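PDB 6E1R: tailspike protein from Acinetobacter phage vB_ApiP_P1, which probably recognises and hydrolyses the capsular polysaccharide of its Acinetobacter host, as a trimeric spike of which this chain lacks the N-terminal part. Local coordinates for residues 213-218 with 249-254; 162-167 with 191-196; 378-383 with 402-407. One frame throughout, in Å; residues are numbered along the deposited sequence.

Contact 1: residues 213-218 with 249-254; sequences ILCDFQ and NANTFY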
ATOM      1  N   ILE A 213       6.875  -5.839 -19.378  1.00 39.52           N
ATOM      2  CA  ILE A 213       7.291  -6.601 -18.204  1.00 39.28           C
ATOM      3  C   ILE A 213       8.332  -5.788 -17.447  1.00 38.69           C
ATOM      4  O   ILE A 213       9.218  -5.171 -18.045  1.00 41.07           O
ATOM      5  CB  ILE A 213       7.818  -8.006 -18.586  1.00 35.29           C
ATOM      6  CG1 ILE A 213       8.132  -8.819 -17.325  1.00 34.12           C
ATOM      7  CG2 ILE A 213       9.042  -7.909 -19.473  1.00 33.15           C
ATOM      8  CD1 ILE A 213       8.494 -10.263 -17.597  1.00 32.92           C
ATOM      9  N   LEU A 214       8.198  -5.778 -16.117  1.00 40.23           N
ATOM     10  CA  LEU A 214       9.104  -5.048 -15.228  1.00 39.27           C
ATOM     11  C   LEU A 214       9.183  -3.567 -15.600  1.00 41.63           C
ATOM     12  O   LEU A 214      10.262  -2.973 -15.639  1.00 45.08           O
ATOM     13  CB  LEU A 214      10.494  -5.687 -15.221  1.00 38.89           C
ATOM     14  CG  LEU A 214      10.629  -6.956 -14.374  1.00 36.77           C
ATOM     15  CD1 LEU A 214      11.948  -7.656 -14.658  1.00 37.65           C
ATOM     16  CD2 LEU A 214      10.504  -6.634 -12.894  1.00 35.10           C
ATOM     17  N   CYS A 215       8.026  -2.964 -15.868  1.00 38.88           N
ATOM     18  CA  CYS A 215       7.930  -1.558 -16.237  1.00 38.13           C
ATOM     19  C   CYS A 215       7.151  -0.800 -15.173  1.00 39.35           C
ATOM     20  O   CYS A 215       6.086  -1.253 -14.738  1.00 41.20           O
ATOM     21  CB  CYS A 215       7.250  -1.387 -17.597  1.00 35.36           C
ATOM     22  SG  CYS A 215       8.165  -2.089 -18.980  1.00 38.86           S
ATOM     23  N   ASP A 216       7.680   0.344 -14.754  1.00 40.31           N
ATOM     24  CA  ASP A 216       6.989   1.241 -13.842  1.00 40.21           C
ATOM     25  C   ASP A 216       6.590   2.516 -14.573  1.00 38.01           C
ATOM     26  O   ASP A 216       7.306   2.996 -15.456  1.00 39.70           O
ATOM     27  CB  ASP A 216       7.857   1.581 -12.625  1.00 42.66           C
ATOM     28  CG  ASP A 216       9.086   2.385 -12.994  1.00 47.04           C
ATOM     29  OD1 ASP A 216       9.762   2.020 -13.978  1.00 49.15           O
ATOM     30  OD2 ASP A 216       9.374   3.384 -12.301  1.00 50.80           O
ATOM     31  N   PHE A 217       5.436   3.061 -14.196  1.00 36.52           N
ATOM     32  CA  PHE A 217       4.879   4.254 -14.821  1.00 33.35           C
ATOM     33  C   PHE A 217       4.719   5.328 -13.756  1.00 34.42           C
ATOM     34  O   PHE A 217       3.977   5.136 -12.786  1.00 35.93           O
ATOM     35  CB  PHE A 217       3.533   3.950 -15.484  1.00 26.30           C
ATOM     36  CG  PHE A 217       3.620   2.993 -16.641  1.00 29.39           C
ATOM     37  CD1 PHE A 217       3.813   1.637 -16.425  1.00 32.54           C
ATOM     38  CD2 PHE A 217       3.493   3.447 -17.942  1.00 33.92           C
ATOM     39  CE1 PHE A 217       3.886   0.756 -17.488  1.00 35.15           C
ATOM     40  CE2 PHE A 217       3.566   2.570 -19.008  1.00 36.87           C
ATOM     41  CZ  PHE A 217       3.764   1.223 -18.780  1.00 35.57           C
ATOM     42  N   GLN A 218       5.408   6.452 -13.934  1.00 37.60           N
ATOM     43  CA  GLN A 218       5.430   7.527 -12.945  1.00 35.89           C
ATOM     44  C   GLN A 218       4.636   8.711 -13.487  1.00 38.66           C
ATOM     45  O   GLN A 218       5.139   9.489 -14.302  1.00 42.56           O
ATOM     46  CB  GLN A 218       6.863   7.920 -12.601  1.00 34.46           C
ATOM     47  CG  GLN A 218       7.673   6.792 -11.985  1.00 38.18           C
ATOM     48  CD  GLN A 218       7.146   6.369 -10.626  1.00 47.26           C
ATOM     49  OE1 GLN A 218       6.428   7.119  -9.963  1.00 52.52           O
ATOM     50  NE2 GLN A 218       7.497   5.160 -10.208  1.00 49.82           N
ATOM     51  N   ASN A 249       4.371  -9.255 -17.032  1.00 30.77           N
ATOM     52  CA  ASN A 249       4.486  -9.333 -15.584  1.00 32.25           C
ATOM     53  C   ASN A 249       5.037  -8.036 -15.003  1.00 37.43           C
ATOM     54  O   ASN A 249       5.677  -7.242 -15.695  1.00 43.33           O
ATOM     55  CB  ASN A 249       5.404 -10.490 -15.167  1.00 30.93           C
ATOM     56  CG  ASN A 249       4.989 -11.815 -15.768  1.00 36.24           C
ATOM     57  OD1 ASN A 249       3.813 -12.045 -16.050  1.00 39.29           O
ATOM     58  ND2 ASN A 249       5.958 -12.701 -15.966  1.00 33.37           N
ATOM     59  N   ALA A 250       4.758  -7.824 -13.715  1.00 40.21           N
ATOM     60  CA  ALA A 250       5.460  -6.840 -12.886  1.00 44.88           C
ATOM     61  C   ALA A 250       5.371  -5.425 -13.463  1.00 42.14           C
ATOM     62  O   ALA A 250       6.378  -4.761 -13.711  1.00 40.11           O
ATOM     63  CB  ALA A 250       6.921  -7.253 -12.685  1.00 48.79           C
ATOM     64  N   ASN A 251       4.142  -4.960 -13.660  1.00 42.08           N
ATOM     65  CA  ASN A 251       3.891  -3.626 -14.197  1.00 39.33           C
ATOM     66  C   ASN A 251       3.122  -2.817 -13.159  1.00 44.08           C
ATOM     67  O   ASN A 251       1.974  -3.140 -12.839  1.00 50.66           O
ATOM     68  CB  ASN A 251       3.139  -3.720 -15.522  1.00 38.48           C
ATOM     69  CG  ASN A 251       3.941  -4.444 -16.588  1.00 44.53           C
ATOM     70  OD1 ASN A 251       5.147  -4.235 -16.720  1.00 41.14           O
ATOM     71  ND2 ASN A 251       3.282  -5.318 -17.333  1.00 50.31           N
ATOM     72  N   THR A 252       3.756  -1.766 -12.640  1.00 44.56           N
ATOM     73  CA  THR A 252       3.201  -0.944 -11.574  1.00 43.59           C
ATOM     74  C   THR A 252       2.963   0.475 -12.067  1.00 36.13           C
ATOM     75  O   THR A 252       3.763   1.022 -12.835  1.00 35.57           O
ATOM     76  CB  THR A 252       4.126  -0.919 -10.350  1.00 49.83           C
ATOM     77  OG1 THR A 252       4.853  -2.151 -10.268  1.00 55.84           O
ATOM     78  CG2 THR A 252       3.330  -0.703  -9.075  1.00 49.68           C
ATOM     79  N   PHE A 253       1.862   1.069 -11.615  1.00 25.79           N
ATOM     80  CA  PHE A 253       1.435   2.394 -12.046  1.00 31.44           C
ATOM     81  C   PHE A 253       1.275   3.285 -10.823  1.00 36.69           C
ATOM     82  O   PHE A 253       0.523   2.950  -9.901  1.00 35.49           O
ATOM     83  CB  PHE A 253       0.124   2.314 -12.831  1.00 30.15           C
ATOM     84  CG  PHE A 253       0.203   1.438 -14.048  1.00 32.29           C
ATOM     85  CD1 PHE A 253       0.115   0.057 -13.938  1.00 34.51           C
ATOM     86  CD2 PHE A 253       0.366   1.994 -15.304  1.00 29.98           C
ATOM     87  CE1 PHE A 253       0.189  -0.749 -15.058  1.00 36.49           C
ATOM     88  CE2 PHE A 253       0.439   1.194 -16.426  1.00 34.17           C
ATOM     89  CZ  PHE A 253       0.351  -0.179 -16.302  1.00 35.19           C
ATOM     90  N   TYR A 254       1.975   4.418 -10.821  1.00 36.53           N
ATOM     91  CA  TYR A 254       1.919   5.384  -9.730  1.00 32.61           C
ATOM     92  C   TYR A 254       1.337   6.689 -10.252  1.00 35.91           C
ATOM     93  O   TYR A 254       1.920   7.318 -11.142  1.00 42.31           O
ATOM     94  CB  TYR A 254       3.308   5.626  -9.135  1.00 35.80           C
ATOM     95  CG  TYR A 254       3.973   4.397  -8.555  1.00 36.95           C
ATOM     96  CD1 TYR A 254       3.972   4.164  -7.185  1.00 37.34           C
ATOM     97  CD2 TYR A 254       4.612   3.477  -9.374  1.00 34.96           C
ATOM     98  CE1 TYR A 254       4.586   3.047  -6.650  1.00 34.81           C
ATOM     99  CE2 TYR A 254       5.227   2.357  -8.849  1.00 34.83           C
ATOM    100  CZ  TYR A 254       5.211   2.148  -7.487  1.00 35.58           C
ATOM    101  OH  TYR A 254       5.823   1.033  -6.961  1.00 39.63           O
TER

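Contact 2: residues 162-167 with 191-196; sequences ESSYFG and SQSTFD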
ATOM      1  N   GLU A 162      15.359  -5.234 -24.033  1.00 45.68           N
ATOM      2  CA  GLU A 162      15.331  -5.117 -22.581  1.00 43.60           C
ATOM      3  C   GLU A 162      16.156  -3.921 -22.120  1.00 44.50           C
ATOM      4  O   GLU A 162      17.147  -3.542 -22.752  1.00 38.05           O
ATOM      5  CB  GLU A 162      15.845  -6.405 -21.933  1.00 45.78           C
ATOM      6  CG  GLU A 162      15.690  -6.453 -20.420  1.00 48.82           C
ATOM      7  CD  GLU A 162      16.231  -7.729 -19.811  1.00 54.91           C
ATOM      8  OE1 GLU A 162      17.342  -8.153 -20.191  1.00 59.44           O
ATOM      9  OE2 GLU A 162      15.536  -8.315 -18.954  1.00 56.47           O
ATOM     10  N   SER A 163      15.715  -3.320 -21.011  1.00 42.63           N
ATOM     11  CA  SER A 163      16.350  -2.163 -20.386  1.00 42.23           C
ATOM     12  C   SER A 163      16.168  -0.920 -21.246  1.00 47.38           C
ATOM     13  O   SER A 163      16.705  -0.835 -22.354  1.00 53.89           O
ATOM     14  CB  SER A 163      17.836  -2.423 -20.116  1.00 38.02           C
ATOM     15  OG  SER A 163      18.008  -3.527 -19.245  1.00 39.80           O
ATOM     16  N   SER A 164      15.398   0.044 -20.746  1.00 43.77           N
ATOM     17  CA  SER A 164      15.173   1.296 -21.454  1.00 42.37           C
ATOM     18  C   SER A 164      14.647   2.322 -20.459  1.00 45.31           C
ATOM     19  O   SER A 164      14.269   1.988 -19.334  1.00 47.27           O
ATOM     20  CB  SER A 164      14.207   1.119 -22.631  1.00 37.78           C
ATOM     21  OG  SER A 164      12.998   0.512 -22.219  1.00 37.81           O
ATOM     22  N   TYR A 165      14.634   3.580 -20.890  1.00 40.69           N
ATOM     23  CA  TYR A 165      14.132   4.668 -20.063  1.00 35.27           C
ATOM     24  C   TYR A 165      13.498   5.712 -20.967  1.00 39.66           C
ATOM     25  O   TYR A 165      14.116   6.150 -21.941  1.00 49.43           O
ATOM     26  CB  TYR A 165      15.255   5.292 -19.226  1.00 36.29           C
ATOM     27  CG  TYR A 165      14.783   6.338 -18.238  1.00 44.82           C
ATOM     28  CD1 TYR A 165      14.644   7.669 -18.614  1.00 45.93           C
ATOM     29  CD2 TYR A 165      14.479   5.994 -16.926  1.00 46.86           C
ATOM     30  CE1 TYR A 165      14.215   8.626 -17.714  1.00 47.19           C
ATOM     31  CE2 TYR A 165      14.049   6.944 -16.019  1.00 49.89           C
ATOM     32  CZ  TYR A 165      13.919   8.258 -16.418  1.00 51.21           C
ATOM     33  OH  TYR A 165      13.491   9.207 -15.518  1.00 54.52           O
ATOM     34  N   PHE A 166      12.268   6.102 -20.642  1.00 34.30           N
ATOM     35  CA  PHE A 166      11.528   7.101 -21.405  1.00 34.73           C
ATOM     36  C   PHE A 166      11.095   8.198 -20.444  1.00 39.26           C
ATOM     37  O   PHE A 166      10.204   7.987 -19.615  1.00 45.82           O
ATOM     38  CB  PHE A 166      10.327   6.474 -22.110  1.00 30.74           C
ATOM     39  CG  PHE A 166      10.705   5.438 -23.124  1.00 30.86           C
ATOM     40  CD1 PHE A 166      10.893   4.120 -22.748  1.00 38.06           C
ATOM     41  CD2 PHE A 166      10.884   5.785 -24.451  1.00 39.24           C
ATOM     42  CE1 PHE A 166      11.247   3.164 -23.677  1.00 40.96           C
ATOM     43  CE2 PHE A 166      11.240   4.834 -25.385  1.00 45.01           C
ATOM     44  CZ  PHE A 166      11.423   3.523 -24.997  1.00 45.47           C
ATOM     45  N   GLY A 167      11.720   9.366 -20.561  1.00 36.42           N
ATOM     46  CA  GLY A 167      11.460  10.447 -19.633  1.00 36.11           C
ATOM     47  C   GLY A 167      10.831  11.671 -20.262  1.00 36.51           C
ATOM     48  O   GLY A 167      11.457  12.351 -21.082  1.00 40.00           O
ATOM     49  N   SER A 191      11.078  -4.838 -21.700  1.00 38.71           N
ATOM     50  CA  SER A 191      11.454  -5.272 -20.363  1.00 36.56           C
ATOM     51  C   SER A 191      12.319  -4.236 -19.657  1.00 36.79           C
ATOM     52  O   SER A 191      13.163  -3.584 -20.281  1.00 37.46           O
ATOM     53  CB  SER A 191      12.198  -6.609 -20.423  1.00 38.85           C
ATOM     54  OG  SER A 191      12.735  -6.953 -19.159  1.00 44.52           O
ATOM     55  N   GLN A 192      12.100  -4.103 -18.349  1.00 36.12           N
ATOM     56  CA  GLN A 192      12.912  -3.273 -17.458  1.00 36.55           C
ATOM     57  C   GLN A 192      13.001  -1.832 -17.961  1.00 42.09           C
ATOM     58  O   GLN A 192      14.079  -1.274 -18.168  1.00 50.26           O
ATOM     59  CB  GLN A 192      14.300  -3.886 -17.262  1.00 33.17           C
ATOM     60  CG  GLN A 192      14.272  -5.217 -16.522  1.00 38.49           C
ATOM     61  CD  GLN A 192      15.655  -5.761 -16.228  1.00 42.51           C
ATOM     62  OE1 GLN A 192      16.656  -5.243 -16.720  1.00 54.10           O
ATOM     63  NE2 GLN A 192      15.717  -6.812 -15.418  1.00 40.45           N
ATOM     64  N   SER A 193      11.830  -1.232 -18.147  1.00 43.71           N
ATOM     65  CA  SER A 193      11.709   0.131 -18.640  1.00 42.81           C
ATOM     66  C   SER A 193      11.062   1.015 -17.581  1.00 43.06           C
ATOM     67  O   SER A 193      10.477   0.539 -16.605  1.00 44.79           O
ATOM     68  CB  SER A 193      10.892   0.179 -19.936  1.00 42.15           C
ATOM     69  OG  SER A 193      10.871   1.490 -20.474  1.00 44.89           O
ATOM     70  N   THR A 194      11.177   2.324 -17.792  1.00 39.81           N
ATOM     71  CA  THR A 194      10.560   3.315 -16.922  1.00 35.38           C
ATOM     72  C   THR A 194       9.928   4.392 -17.787  1.00 36.87           C
ATOM     73  O   THR A 194      10.571   4.908 -18.706  1.00 41.18           O
ATOM     74  CB  THR A 194      11.582   3.943 -15.965  1.00 34.09           C
ATOM     75  OG1 THR A 194      12.164   2.924 -15.142  1.00 37.06           O
ATOM     76  CG2 THR A 194      10.914   4.985 -15.079  1.00 31.73           C
ATOM     77  N   PHE A 195       8.670   4.715 -17.506  1.00 34.66           N
ATOM     78  CA  PHE A 195       7.946   5.774 -18.201  1.00 35.13           C
ATOM     79  C   PHE A 195       7.688   6.889 -17.192  1.00 43.89           C
ATOM     80  O   PHE A 195       6.789   6.786 -16.354  1.00 46.10           O
ATOM     81  CB  PHE A 195       6.654   5.241 -18.810  1.00 30.60           C
ATOM     82  CG  PHE A 195       6.873   4.204 -19.874  1.00 34.04           C
ATOM     83  CD1 PHE A 195       7.003   2.864 -19.540  1.00 37.26           C
ATOM     84  CD2 PHE A 195       6.969   4.569 -21.206  1.00 34.65           C
ATOM     85  CE1 PHE A 195       7.210   1.907 -20.516  1.00 40.95           C
ATOM     86  CE2 PHE A 195       7.178   3.617 -22.188  1.00 38.77           C
ATOM     87  CZ  PHE A 195       7.299   2.284 -21.843  1.00 40.26           C
ATOM     88  N   ASP A 196       8.487   7.952 -17.274  1.00 40.41           N
ATOM     89  CA  ASP A 196       8.435   9.060 -16.326  1.00 40.02           C
ATOM     90  C   ASP A 196       7.685  10.224 -16.965  1.00 36.48           C
ATOM     91  O   ASP A 196       8.199  10.870 -17.884  1.00 42.75           O
ATOM     92  CB  ASP A 196       9.845   9.476 -15.910  1.00 49.48           C
ATOM     93  CG  ASP A 196       9.849  10.572 -14.861  1.00 56.81           C
ATOM     94  OD1 ASP A 196       8.771  10.897 -14.322  1.00 58.93           O
ATOM     95  OD2 ASP A 196      10.938  11.110 -14.572  1.00 60.58           O
TER
HETATM   96  O   HOH W   1      12.902  -2.078 -22.711  1.00 31.49           O

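Contact 3: residues 378-383 with 402-407; sequences VLNDVA and GDIRTL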
ATOM      1  N   VAL A 378     -24.592 -14.178 -10.645  1.00 37.23           N
ATOM      2  CA  VAL A 378     -25.140 -13.801  -9.348  1.00 40.47           C
ATOM      3  C   VAL A 378     -24.547 -12.461  -8.932  1.00 38.36           C
ATOM      4  O   VAL A 378     -23.334 -12.338  -8.730  1.00 37.42           O
ATOM      5  CB  VAL A 378     -24.861 -14.885  -8.297  1.00 44.70           C
ATOM      6  CG1 VAL A 378     -25.396 -14.456  -6.939  1.00 30.62           C
ATOM      7  CG2 VAL A 378     -25.470 -16.213  -8.728  1.00 31.42           C
ATOM      8  N   LEU A 379     -25.407 -11.455  -8.789  1.00 31.37           N
ATOM      9  CA  LEU A 379     -24.965 -10.136  -8.363  1.00 31.14           C
ATOM     10  C   LEU A 379     -24.722 -10.116  -6.862  1.00 36.57           C
ATOM     11  O   LEU A 379     -25.504 -10.673  -6.084  1.00 40.47           O
ATOM     12  CB  LEU A 379     -26.000  -9.073  -8.735  1.00 40.70           C
ATOM     13  CG  LEU A 379     -26.299  -8.861 -10.219  1.00 37.40           C
ATOM     14  CD1 LEU A 379     -27.415  -7.843 -10.391  1.00 32.94           C
ATOM     15  CD2 LEU A 379     -25.043  -8.413 -10.957  1.00 35.39           C
ATOM     16  N   ASN A 380     -23.625  -9.473  -6.462  1.00 37.62           N
ATOM     17  CA  ASN A 380     -23.289  -9.283  -5.051  1.00 32.06           C
ATOM     18  C   ASN A 380     -23.169 -10.621  -4.327  1.00 29.41           C
ATOM     19  O   ASN A 380     -23.619 -10.777  -3.190  1.00 29.23           O
ATOM     20  CB  ASN A 380     -24.308  -8.374  -4.362  1.00 30.26           C
ATOM     21  CG  ASN A 380     -24.435  -7.024  -5.040  1.00 31.89           C
ATOM     22  OD1 ASN A 380     -23.439  -6.428  -5.452  1.00 32.74           O
ATOM     23  ND2 ASN A 380     -25.664  -6.537  -5.167  1.00 33.47           N
ATOM     24  N   ASP A 381     -22.554 -11.596  -4.993  1.00 29.54           N
ATOM     25  CA  ASP A 381     -22.314 -12.906  -4.399  1.00 29.16           C
ATOM     26  C   ASP A 381     -21.331 -12.755  -3.244  1.00 34.46           C
ATOM     27  O   ASP A 381     -20.146 -12.477  -3.458  1.00 39.62           O
ATOM     28  CB  ASP A 381     -21.786 -13.872  -5.456  1.00 45.96           C
ATOM     29  CG  ASP A 381     -21.585 -15.280  -4.920  1.00 44.25           C
ATOM     30  OD1 ASP A 381     -21.990 -15.553  -3.772  1.00 42.94           O
ATOM     31  OD2 ASP A 381     -21.026 -16.120  -5.658  1.00 45.89           O
ATOM     32  N   VAL A 382     -21.824 -12.937  -2.017  1.00 31.61           N
ATOM     33  CA  VAL A 382     -20.986 -12.768  -0.836  1.00 28.50           C
ATOM     34  C   VAL A 382     -19.888 -13.821  -0.773  1.00 29.35           C
ATOM     35  O   VAL A 382     -18.866 -13.608  -0.109  1.00 30.17           O
ATOM     36  CB  VAL A 382     -21.864 -12.795   0.431  1.00 29.37           C
ATOM     37  CG1 VAL A 382     -21.062 -12.387   1.661  1.00 30.16           C
ATOM     38  CG2 VAL A 382     -23.071 -11.886   0.252  1.00 29.89           C
ATOM     39  N   ALA A 383     -20.056 -14.948  -1.472  1.00 28.18           N
ATOM     40  CA  ALA A 383     -18.998 -15.949  -1.522  1.00 28.15           C
ATOM     41  C   ALA A 383     -17.749 -15.430  -2.220  1.00 34.37           C
ATOM     42  O   ALA A 383     -16.671 -16.013  -2.055  1.00 35.69           O
ATOM     43  CB  ALA A 383     -19.500 -17.211  -2.226  1.00 28.40           C
ATOM     44  N   GLY A 402     -26.805  -5.883  -2.161  1.00 38.31           N
ATOM     45  CA  GLY A 402     -27.193  -7.201  -1.684  1.00 35.82           C
ATOM     46  C   GLY A 402     -26.949  -7.342  -0.195  1.00 38.01           C
ATOM     47  O   GLY A 402     -27.313  -6.470   0.605  1.00 39.67           O
ATOM     48  N   ASP A 403     -26.319  -8.449   0.188  1.00 33.16           N
ATOM     49  CA  ASP A 403     -26.005  -8.729   1.581  1.00 32.61           C
ATOM     50  C   ASP A 403     -24.608  -8.268   1.975  1.00 34.92           C
ATOM     51  O   ASP A 403     -24.119  -8.660   3.038  1.00 36.73           O
ATOM     52  CB  ASP A 403     -26.151 -10.226   1.865  1.00 33.41           C
ATOM     53  CG  ASP A 403     -27.584 -10.704   1.754  1.00 36.74           C
ATOM     54  OD1 ASP A 403     -28.504  -9.887   1.977  1.00 34.86           O
ATOM     55  OD2 ASP A 403     -27.790 -11.897   1.447  1.00 37.97           O
ATOM     56  N   ILE A 404     -23.956  -7.461   1.143  1.00 37.78           N
ATOM     57  CA  ILE A 404     -22.625  -6.953   1.456  1.00 34.34           C
ATOM     58  C   ILE A 404     -22.749  -5.799   2.440  1.00 36.03           C
ATOM     59  O   ILE A 404     -23.603  -4.917   2.284  1.00 38.92           O
ATOM     60  CB  ILE A 404     -21.898  -6.528   0.169  1.00 31.04           C
ATOM     61  CG1 ILE A 404     -21.815  -7.707  -0.804  1.00 28.79           C
ATOM     62  CG2 ILE A 404     -20.509  -5.992   0.487  1.00 28.70           C
ATOM     63  CD1 ILE A 404     -21.209  -7.358  -2.146  1.00 28.89           C
ATOM     64  N   ARG A 405     -21.893  -5.799   3.458  1.00 28.92           N
ATOM     65  CA  ARG A 405     -21.989  -4.814   4.527  1.00 32.81           C
ATOM     66  C   ARG A 405     -21.375  -3.484   4.109  1.00 36.59           C
ATOM     67  O   ARG A 405     -20.320  -3.440   3.470  1.00 35.13           O
ATOM     68  CB  ARG A 405     -21.296  -5.329   5.788  1.00 31.13           C
ATOM     69  CG  ARG A 405     -21.786  -4.682   7.074  1.00 33.59           C
ATOM     70  CD  ARG A 405     -21.101  -5.290   8.287  1.00 31.77           C
ATOM     71  NE  ARG A 405     -21.701  -4.849   9.543  1.00 36.30           N
ATOM     72  CZ  ARG A 405     -21.165  -5.058  10.741  1.00 38.24           C
ATOM     73  NH1 ARG A 405     -20.010  -5.701  10.849  1.00 41.00           N
ATOM     74  NH2 ARG A 405     -21.780  -4.623  11.831  1.00 34.92           N
ATOM     75  N   THR A 406     -22.047  -2.397   4.481  1.00 40.18           N
ATOM     76  CA  THR A 406     -21.553  -1.038   4.312  1.00 41.04           C
ATOM     77  C   THR A 406     -21.780  -0.276   5.609  1.00 45.80           C
ATOM     78  O   THR A 406     -22.416  -0.774   6.543  1.00 48.43           O
ATOM     79  CB  THR A 406     -22.236  -0.308   3.144  1.00 43.90           C
ATOM     80  OG1 THR A 406     -23.612  -0.069   3.462  1.00 46.38           O
ATOM     81  CG2 THR A 406     -22.143  -1.122   1.860  1.00 41.86           C
ATOM     82  N   LEU A 407     -21.244   0.945   5.667  1.00 47.78           N
ATOM     83  CA  LEU A 407     -21.404   1.760   6.868  1.00 46.78           C
ATOM     84  C   LEU A 407     -22.868   2.109   7.113  1.00 48.74           C
ATOM     85  O   LEU A 407     -23.314   2.169   8.266  1.00 46.53           O
ATOM     86  CB  LEU A 407     -20.560   3.029   6.756  1.00 43.78           C
ATOM     87  CG  LEU A 407     -19.045   2.845   6.868  1.00 38.55           C
ATOM     88  CD1 LEU A 407     -18.330   4.181   6.740  1.00 36.43           C
ATOM     89  CD2 LEU A 407     -18.683   2.163   8.177  1.00 36.70           C
TER
HETATM   90  O   HOH W   2     -26.029 -10.581  -1.721  1.00 18.25           O

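Contact 1: residues 213-218 with 249-254
Two successive rungs of the parallel beta-helix that forms the shaft of this tailspike meet here, with F217 stacked on F253 and Q218 lying along Y254. Each coil has a residue in left-handed backbone conformation here, L214 in one and A250 in the next, so the bend repeats and L214 CD2 comes to rest 3.6 Å from A250 CB. L214 N reaches N249 O at 2.9 Å just before it. C215 N then bonds to the side chain of the next coil: CG of N251 is beside its own backbone N (chi1 -63°), which carries OD1 back to C215 N at 3.3 Å, with the N-H approaching in the plane of the amide carbonyl. N251 ND2 makes a weak bond to L212 O. Regular parallel pairing follows, from T252 N to C215 O, from F217 N to T252 O (3.0 Å) and from Y254 N to F217 O (2.9 Å). The F217 and F253 rings point into the coil and form an offset stack, centroids 4.5 Å apart and planes at 14°; F195 and F278 extend this column to the neighbouring rungs. On the opposite face D216, T252 and Y254 look toward the trimer partners. D216 OD1 is bonded to T194 OG1, T252 OG1 to N255 of the second subunit, and Y254 packs on Y254 of the third. The chain of Q218 bends at its second torsion and lays the amide beside the phenol ring, NE2 lying 3.4 Å from Y254 CD2.

Contact 2: residues 162-167 with 191-196
E162 and Q192 present flat groups to each other, the carboxylate stacked on the amide with planes 22° apart and E162 OE2 3.7 Å from Q192 CD. The same OE2 accepts S191 OG at 3.1 Å, on the lone pair pointing away from the other carboxylate oxygen. Two serines meet next. S164 OG stands between its backbone N and carbonyl carbon (chi1 54°), where it receives the hydroxyl of S193 (OG to OG 2.9 Å) and donates in turn to a water 2.6 Å away. That water gives a hydrogen to S191 O, closing a polar bridge back to the start of the contact. S193 OG also lies at the edge of the F166 ring, in its plane, 3.5 Å from CD1. These are neighbouring rungs of the parallel beta-helix, one coil after the other. S163 N to S191 O and S164 N to Q192 O join the approach to the strands; F166 N to T194 O (2.8 Å) and D196 N to F166 O join the strands themselves. F166 and F195 point the same way into the coil with planes at 6°, but they are slid apart, centroids 5.2 Å, and barely overlap; the ring of F182 meets that of F166 edge-to-face. On the other face Y165 slants across T194, CD2 to CB 3.7 Å, and its phenol end runs alongside D196 with ring and carboxylate steeply inclined. H197 of the second subunit meets the Y165 ring edge-to-face.

Contact 3: residues 378-383 with 402-407
With N380 turning its CG away from the carbonyl carbon (chi1 -57°) and the I404 chain extended at its second torsion (chi2 176°), the two side chains cross at about a right angle, and I404 CD1 ends 3.9 Å from N380 CB. The backbone of G402 passes beside the amide, its CA 3.9 Å from N380 ND2. The amide is held on both ends: OD1 accepts V371 N, and ND2 donates to S400 OG, two residues before G402, which fixes its rotation. V382 meets the second loop further along, CG2 against D403 CB at 3.9 Å, again roughly at right angles, while I404 CG1 stands 4.5 Å from V382 CG2. No direct hydrogen bond joins 378-383 to 402-407; a water does so instead, donating to N380 O at 2.8 Å and accepting D403 N at 2.9 Å. I385 and S388 pack against I404, and Q421 of the third subunit packs on both V382 and D403. N380 adopts the left-handed backbone conformation of the third residue in a type II beta turn, V378 to D381. D381 OD1 then accepts A383 N at 3.1 Å, met from above the carboxylate plane, as the chain enters a short 3-10 segment. A type II turn running into an Asx turn thus leads the chain into strand 385-389, at the C-terminal end of the beta-helix.

How the contacts relate
Following the chain from its N terminus, contact 2 comes first: residues 168-190 make one circuit of the beta-helix, through strands 169-173 and 178-184, before the chain lies on itself. The next circuit leads from 196 to 213, and contact 1 then closes a longer one through strands 221-222 and 235-239. These two contacts adjoin, since strands 189-196 and 215-218 are neighbours in one sheet, and both touch the second subunit. Contact 3 closes a short excursion through strands 385-389 and 392-395 about 32 Å from contact 1, centre to centre, and touches the third subunit, which contact 1 also reaches through Y254. All three are in series; none nests or crosses.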